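AlyGC mutant - R241A (Glaciecola chathamensis S18K6, PDB 5GKQ) is an alginate lyase of polysaccharide lyase family 6 that probably cleaves alginate chains by beta-elimination, and is captured here with mannuronate bound. Local coordinates at residues V58-Q63 with S76-K81; H241-I246 with V265-Q270. One frame throughout, in Å; residues are numbered along the deposited sequence.

Both contacts join successive turns of the same parallel beta-helix, but at different levels and on different structural elements. Interaction 1 pairs two strands near the start of the chain; interaction 2 pairs two loops further along it, each leading from one strand to the next. Their centres lie about 37 Å apart and their nearest atoms about 28 Å, without touching. The first is buried and combines backbone bonding with apolar packing and one lysine laid over a phenylalanine. The second, 241-246 with 265-270, is only partly buried and mainly polar: side-chain amides do much of the bonding that strand backbones do in 58-63 with 76-81, and its first residue, His241, lines the glycan pocket.

Interaction 1 (V58-Q63 with S76-K81); sequences VFLTGQ and SGLVFK
Two neighbouring rungs of a parallel beta-helix meet here, Phe59 pairing with Val79 and Leu60 with Phe80 on strands that run 25° from parallel. The backbone of Leu60 bonds on both sides of its pair: its N donates to Val79 O at 3.0 Å, and its O accepts from Lys81 N at 3.3 Å. The bond from Val79 N to Val58 O is weak, and beyond it a water joins Val58 N to Gly77 O, where the second chain turns a corner.

On one face of the sheet Phe59 and Val79 stand side by side, with Val79 CG1 in the plane of the ring at its edge, 3.6 Å from Phe59 CD1. Lys81 crosses the same ring obliquely. Its CG sits between backbone N and carbonyl carbon (chi1 84°), and the rest of the chain runs extended, which carries NZ over the ring face in a cation-pi contact, 3.9 Å from the Phe59 centroid. CE makes a CH-pi contact with the same face. On the buried opposite face Leu60 CD2 meets Phe80 CE2 at 3.8 Å, the two side chains pointing the same way, while Val58 CG1 packs on Leu78 CD2 at 3.9 Å. Strand 29-32 flanks 58-62, and strand 105-112 flanks 76-81. Such in-register parallel pairing, with apolar side chains packed turn on turn, is characteristic of the pectate-lyase-like beta-helix.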
loop_
_atom_site.group_PDB
_atom_site.type_symbol
_atom_site.label_atom_id
_atom_site.label_comp_id
_atom_site.label_asym_id
_atom_site.label_seq_id
_atom_site.Cartn_x
_atom_site.Cartn_y
_atom_site.Cartn_z
ATOM N N VAL A 58 -17.570 -1.967 -31.838
ATOM C CA VAL A 58 -17.054 -3.262 -31.443
ATOM C C VAL A 58 -15.967 -3.017 -30.415
ATOM O O VAL A 58 -14.975 -2.347 -30.708
ATOM C CB VAL A 58 -16.514 -4.044 -32.644
ATOM C CG1 VAL A 58 -15.860 -5.325 -32.178
ATOM C CG2 VAL A 58 -17.629 -4.314 -33.616
ATOM N N PHE A 59 -16.151 -3.553 -29.219
ATOM C CA PHE A 59 -15.236 -3.336 -28.116
ATOM C C PHE A 59 -14.693 -4.672 -27.662
ATOM O O PHE A 59 -15.457 -5.617 -27.464
ATOM C CB PHE A 59 -15.919 -2.632 -26.940
ATOM C CG PHE A 59 -16.541 -1.321 -27.297
ATOM C CD1 PHE A 59 -15.755 -0.202 -27.523
ATOM C CD2 PHE A 59 -17.908 -1.196 -27.383
ATOM C CE1 PHE A 59 -16.319 1.006 -27.849
ATOM C CE2 PHE A 59 -18.478 0.012 -27.712
ATOM C CZ PHE A 59 -17.678 1.116 -27.950
ATOM N N LEU A 60 -13.387 -4.745 -27.496
ATOM C CA LEU A 60 -12.753 -5.887 -26.855
ATOM C C LEU A 60 -12.321 -5.426 -25.468
ATOM O O LEU A 60 -11.448 -4.566 -25.342
ATOM C CB LEU A 60 -11.584 -6.402 -27.686
ATOM C CG LEU A 60 -12.002 -7.414 -28.770
ATOM C CD1 LEU A 60 -12.828 -6.773 -29.849
ATOM C CD2 LEU A 60 -10.827 -8.128 -29.385
ATOM N N THR A 61 -12.953 -5.961 -24.429
ATOM C CA THR A 61 -12.731 -5.510 -23.066
ATOM C C THR A 61 -12.171 -6.651 -22.220
ATOM O O THR A 61 -11.911 -7.741 -22.719
ATOM C CB THR A 61 -14.025 -4.974 -22.465
ATOM O OG1 THR A 61 -14.911 -6.064 -22.223
ATOM C CG2 THR A 61 -14.675 -4.018 -23.418
ATOM N N GLY A 62 -11.968 -6.383 -20.928
ATOM C CA GLY A 62 -11.447 -7.407 -20.039
ATOM C C GLY A 62 -10.100 -7.906 -20.502
ATOM O O GLY A 62 -9.263 -7.141 -20.984
ATOM N N GLN A 63 -9.882 -9.212 -20.376
ATOM C CA GLN A 63 -8.599 -9.825 -20.733
ATOM C C GLN A 63 -8.623 -10.289 -22.187
ATOM O O GLN A 63 -8.699 -11.480 -22.492
ATOM C CB GLN A 63 -8.286 -10.989 -19.808
ATOM C CG GLN A 63 -8.893 -10.857 -18.428
ATOM C CD GLN A 63 -8.311 -9.705 -17.684
ATOM O OE1 GLN A 63 -9.014 -8.925 -17.050
ATOM N NE2 GLN A 63 -7.015 -9.576 -17.777
ATOM N N SER A 76 -9.062 -4.445 -38.662
ATOM C CA SER A 76 -9.475 -3.055 -38.735
ATOM C C SER A 76 -10.733 -2.825 -37.921
ATOM O O SER A 76 -11.540 -3.729 -37.725
ATOM C CB SER A 76 -9.718 -2.622 -40.179
ATOM O OG SER A 76 -11.064 -2.850 -40.538
ATOM N N GLY A 77 -10.886 -1.598 -37.440
ATOM C CA GLY A 77 -12.129 -1.188 -36.814
ATOM C C GLY A 77 -12.413 -1.821 -35.475
ATOM O O GLY A 77 -13.566 -2.157 -35.194
ATOM N N LEU A 78 -11.395 -1.980 -34.637
ATOM C CA LEU A 78 -11.544 -2.518 -33.293
ATOM C C LEU A 78 -11.177 -1.466 -32.247
ATOM O O LEU A 78 -10.355 -0.582 -32.502
ATOM C CB LEU A 78 -10.657 -3.747 -33.126
ATOM C CG LEU A 78 -10.939 -4.872 -34.112
ATOM C CD1 LEU A 78 -9.988 -6.028 -33.875
ATOM C CD2 LEU A 78 -12.370 -5.318 -33.947
ATOM N N VAL A 79 -11.771 -1.576 -31.057
ATOM C CA VAL A 79 -11.486 -0.682 -29.931
ATOM C C VAL A 79 -11.193 -1.524 -28.693
ATOM O O VAL A 79 -12.100 -2.156 -28.143
ATOM C CB VAL A 79 -12.642 0.288 -29.658
ATOM C CG1 VAL A 79 -12.427 1.035 -28.359
ATOM C CG2 VAL A 79 -12.792 1.254 -30.802
ATOM N N PHE A 80 -9.942 -1.526 -28.243
ATOM C CA PHE A 80 -9.588 -2.152 -26.971
ATOM C C PHE A 80 -9.728 -1.137 -25.841
ATOM O O PHE A 80 -9.159 -0.046 -25.910
ATOM C CB PHE A 80 -8.160 -2.694 -26.981
ATOM C CG PHE A 80 -7.933 -3.858 -27.913
ATOM C CD1 PHE A 80 -7.583 -3.647 -29.228
ATOM C CD2 PHE A 80 -8.014 -5.156 -27.456
ATOM C CE1 PHE A 80 -7.348 -4.705 -30.078
ATOM C CE2 PHE A 80 -7.783 -6.219 -28.307
ATOM C CZ PHE A 80 -7.449 -5.989 -29.622
ATOM N N LYS A 81 -10.478 -1.502 -24.805
ATOM C CA LYS A 81 -10.715 -0.628 -23.667
ATOM C C LYS A 81 -11.264 -1.470 -22.520
ATOM O O LYS A 81 -11.597 -2.638 -22.689
ATOM C CB LYS A 81 -11.668 0.512 -24.031
ATOM C CG LYS A 81 -13.095 0.140 -23.943
ATOM C CD LYS A 81 -14.002 1.309 -24.238
ATOM C CE LYS A 81 -15.457 0.836 -24.184
ATOM N NZ LYS A 81 -16.475 1.903 -24.370
HETATM O O HOH W 1 -14.809 -0.919 -33.229
#

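Interaction 2 (H241-I246 with V265-Q270); sequences HGNGNI and VINRDQ. With BEM (beta-D-mannopyranuronic acid), chain C.
Gln270 reaches from its own loop into the loop of Gly242 and Asn245. Its CB lies 4.1 Å from Asn245 O; the chain then bends at chi2 (-76°), turning the amide back alongside the Asn245 side chain, with the two amide planes only 24° apart. At the tip OE1 accepts twice, from Asn245 N at 3.0 Å, nearly in line with the C=O, and from Asn245 ND2 at 3.2 Å on a lone pair. NE2 donates twice, to Gly242 O at 3.0 Å and to Ile266 O at 2.8 Å. Four bonds thus fix the amide's rotation, while Asn245 OD1 takes Asn223 N from the preceding turn. A leucine here would probably leave Gly242 O and Ile266 O without this donor and Asn245 N and ND2 without OE1, with mainly backbone contact between the loops.

These loops stack on successive turns of the beta-helix, continuing its rung-to-rung pairing past the strand ends: Gly244 N donates to Arg268 O at 3.0 Å. Asn243 OD1 takes a weak bond from Arg268 N, and its ND2 lies over one face of the Arg268 guanidinium, 3.5 Å from CZ, the planes 42° apart. Asn267 crosses Asn243 at about a right angle; its ND2 bonds to the backbone O of Ala240, probably the engineered alanine, and its OD1 accepts from His304 N. His241 belongs to the glycan pocket, where its ring meets that of Tyr303.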
loop_
_atom_site.group_PDB
_atom_site.type_symbol
_atom_site.label_atom_id
_atom_site.label_comp_id
_atom_site.label_asym_id
_atom_site.label_seq_id
_atom_site.Cartn_x
_atom_site.Cartn_y
_atom_site.Cartn_z
ATOM N N HIS A 241 21.154 2.539 -30.127
ATOM C CA HIS A 241 22.062 1.580 -30.726
ATOM C C HIS A 241 21.734 1.441 -32.205
ATOM O O HIS A 241 20.623 1.734 -32.641
ATOM C CB HIS A 241 21.955 0.228 -30.029
ATOM C CG HIS A 241 22.058 0.308 -28.540
ATOM N ND1 HIS A 241 23.187 0.764 -27.899
ATOM C CD2 HIS A 241 21.180 -0.027 -27.566
ATOM C CE1 HIS A 241 22.996 0.719 -26.593
ATOM N NE2 HIS A 241 21.785 0.244 -26.364
ATOM N N GLY A 242 22.715 1.015 -32.984
ATOM C CA GLY A 242 22.468 0.735 -34.381
ATOM C C GLY A 242 22.772 1.891 -35.301
ATOM O O GLY A 242 22.512 3.043 -34.955
ATOM N N ASN A 243 23.290 1.583 -36.487
ATOM C CA ASN A 243 23.899 2.546 -37.394
ATOM C C ASN A 243 23.087 2.691 -38.676
ATOM O O ASN A 243 22.154 1.944 -38.938
ATOM C CB ASN A 243 25.329 2.118 -37.741
ATOM C CG ASN A 243 26.076 1.536 -36.552
ATOM O OD1 ASN A 243 26.121 2.130 -35.473
ATOM N ND2 ASN A 243 26.671 0.367 -36.748
ATOM N N GLY A 244 23.456 3.670 -39.488
ATOM C CA GLY A 244 22.870 3.837 -40.801
ATOM C C GLY A 244 21.457 4.379 -40.855
ATOM O O GLY A 244 20.843 4.343 -41.921
ATOM N N ASN A 245 20.928 4.893 -39.755
ATOM C CA ASN A 245 19.562 5.362 -39.706
ATOM C C ASN A 245 19.450 6.763 -40.282
ATOM O O ASN A 245 20.406 7.528 -40.304
ATOM C CB ASN A 245 19.069 5.343 -38.275
ATOM C CG ASN A 245 19.221 3.991 -37.651
ATOM O OD1 ASN A 245 18.451 3.088 -37.932
ATOM N ND2 ASN A 245 20.216 3.838 -36.800
ATOM N N ILE A 246 18.259 7.105 -40.760
ATOM C CA ILE A 246 17.999 8.448 -41.260
ATOM C C ILE A 246 16.813 9.042 -40.514
ATOM O O ILE A 246 15.745 8.421 -40.424
ATOM C CB ILE A 246 17.768 8.486 -42.779
ATOM C CG1 ILE A 246 17.335 9.879 -43.218
ATOM C CG2 ILE A 246 16.723 7.504 -43.170
ATOM C CD1 ILE A 246 17.528 10.161 -44.711
ATOM N N VAL A 265 21.904 11.911 -31.130
ATOM C CA VAL A 265 22.692 11.186 -32.116
ATOM C C VAL A 265 23.778 10.387 -31.409
ATOM O O VAL A 265 24.618 10.941 -30.691
ATOM C CB VAL A 265 23.296 12.142 -33.157
ATOM C CG1 VAL A 265 23.964 11.358 -34.292
ATOM C CG2 VAL A 265 22.218 13.074 -33.695
ATOM N N ILE A 266 23.781 9.100 -31.638
ATOM C CA ILE A 266 24.754 8.227 -31.098
ATOM C C ILE A 266 25.084 7.298 -32.239
ATOM O O ILE A 266 24.294 7.110 -33.103
ATOM C CB ILE A 266 24.163 7.419 -29.976
ATOM C CG1 ILE A 266 23.525 8.330 -28.976
ATOM C CG2 ILE A 266 25.231 6.664 -29.261
ATOM C CD1 ILE A 266 22.930 7.605 -27.822
ATOM N N ASN A 267 26.260 6.728 -32.245
ATOM C CA ASN A 267 26.655 5.789 -33.265
ATOM C C ASN A 267 27.041 6.264 -34.638
ATOM O O ASN A 267 27.350 7.393 -34.843
ATOM C CB ASN A 267 25.700 4.624 -33.329
ATOM C CG ASN A 267 25.289 4.162 -31.985
ATOM O OD1 ASN A 267 26.046 3.587 -31.269
ATOM N ND2 ASN A 267 24.073 4.410 -31.647
ATOM N N ARG A 268 27.042 5.350 -35.580
ATOM C CA ARG A 268 27.514 5.603 -36.919
ATOM C C ARG A 268 26.587 5.828 -38.080
ATOM O O ARG A 268 25.541 5.280 -38.138
ATOM C CB ARG A 268 28.275 4.354 -37.315
ATOM C CG ARG A 268 29.770 4.459 -37.382
ATOM C CD ARG A 268 30.409 3.092 -37.535
ATOM N NE ARG A 268 30.210 2.303 -36.339
ATOM C CZ ARG A 268 30.059 0.993 -36.344
ATOM N NH1 ARG A 268 29.878 0.334 -35.216
ATOM N NH2 ARG A 268 30.096 0.346 -37.484
ATOM N N ASP A 269 27.035 6.638 -39.022
ATOM C CA ASP A 269 26.383 6.823 -40.322
ATOM C C ASP A 269 24.947 7.321 -40.206
ATOM O O ASP A 269 24.110 7.006 -41.054
ATOM C CB ASP A 269 26.425 5.539 -41.154
ATOM C CG ASP A 269 27.835 5.070 -41.435
ATOM O OD1 ASP A 269 28.729 5.919 -41.638
ATOM O OD2 ASP A 269 28.059 3.845 -41.454
ATOM N N GLN A 270 24.653 8.107 -39.176
ATOM C CA GLN A 270 23.330 8.673 -38.985
ATOM C C GLN A 270 23.199 9.956 -39.790
ATOM O O GLN A 270 24.100 10.800 -39.787
ATOM C CB GLN A 270 23.072 8.973 -37.506
ATOM C CG GLN A 270 23.670 7.971 -36.524
ATOM C CD GLN A 270 22.885 6.677 -36.452
ATOM O OE1 GLN A 270 22.154 6.334 -37.372
ATOM N NE2 GLN A 270 23.040 5.950 -35.359
HETATM C C1 BEM C . 18.545 -0.694 -21.993
HETATM C C2 BEM C . 19.583 -0.892 -23.059
HETATM O O2 BEM C . 18.800 -0.872 -24.239
HETATM C C3 BEM C . 20.702 0.133 -23.198
HETATM O O3 BEM C . 20.952 0.350 -24.594
HETATM C C4 BEM C . 20.474 1.478 -22.524
HETATM O O4 BEM C . 21.503 1.661 -21.554
HETATM C C5 BEM C . 19.125 1.650 -21.846
HETATM O O5 BEM C . 18.733 0.453 -21.191
HETATM C C6 BEM C . 18.077 2.108 -22.812
HETATM O O6B BEM C . 16.911 2.042 -22.404
HETATM O O6A BEM C . 18.411 2.888 -23.724
#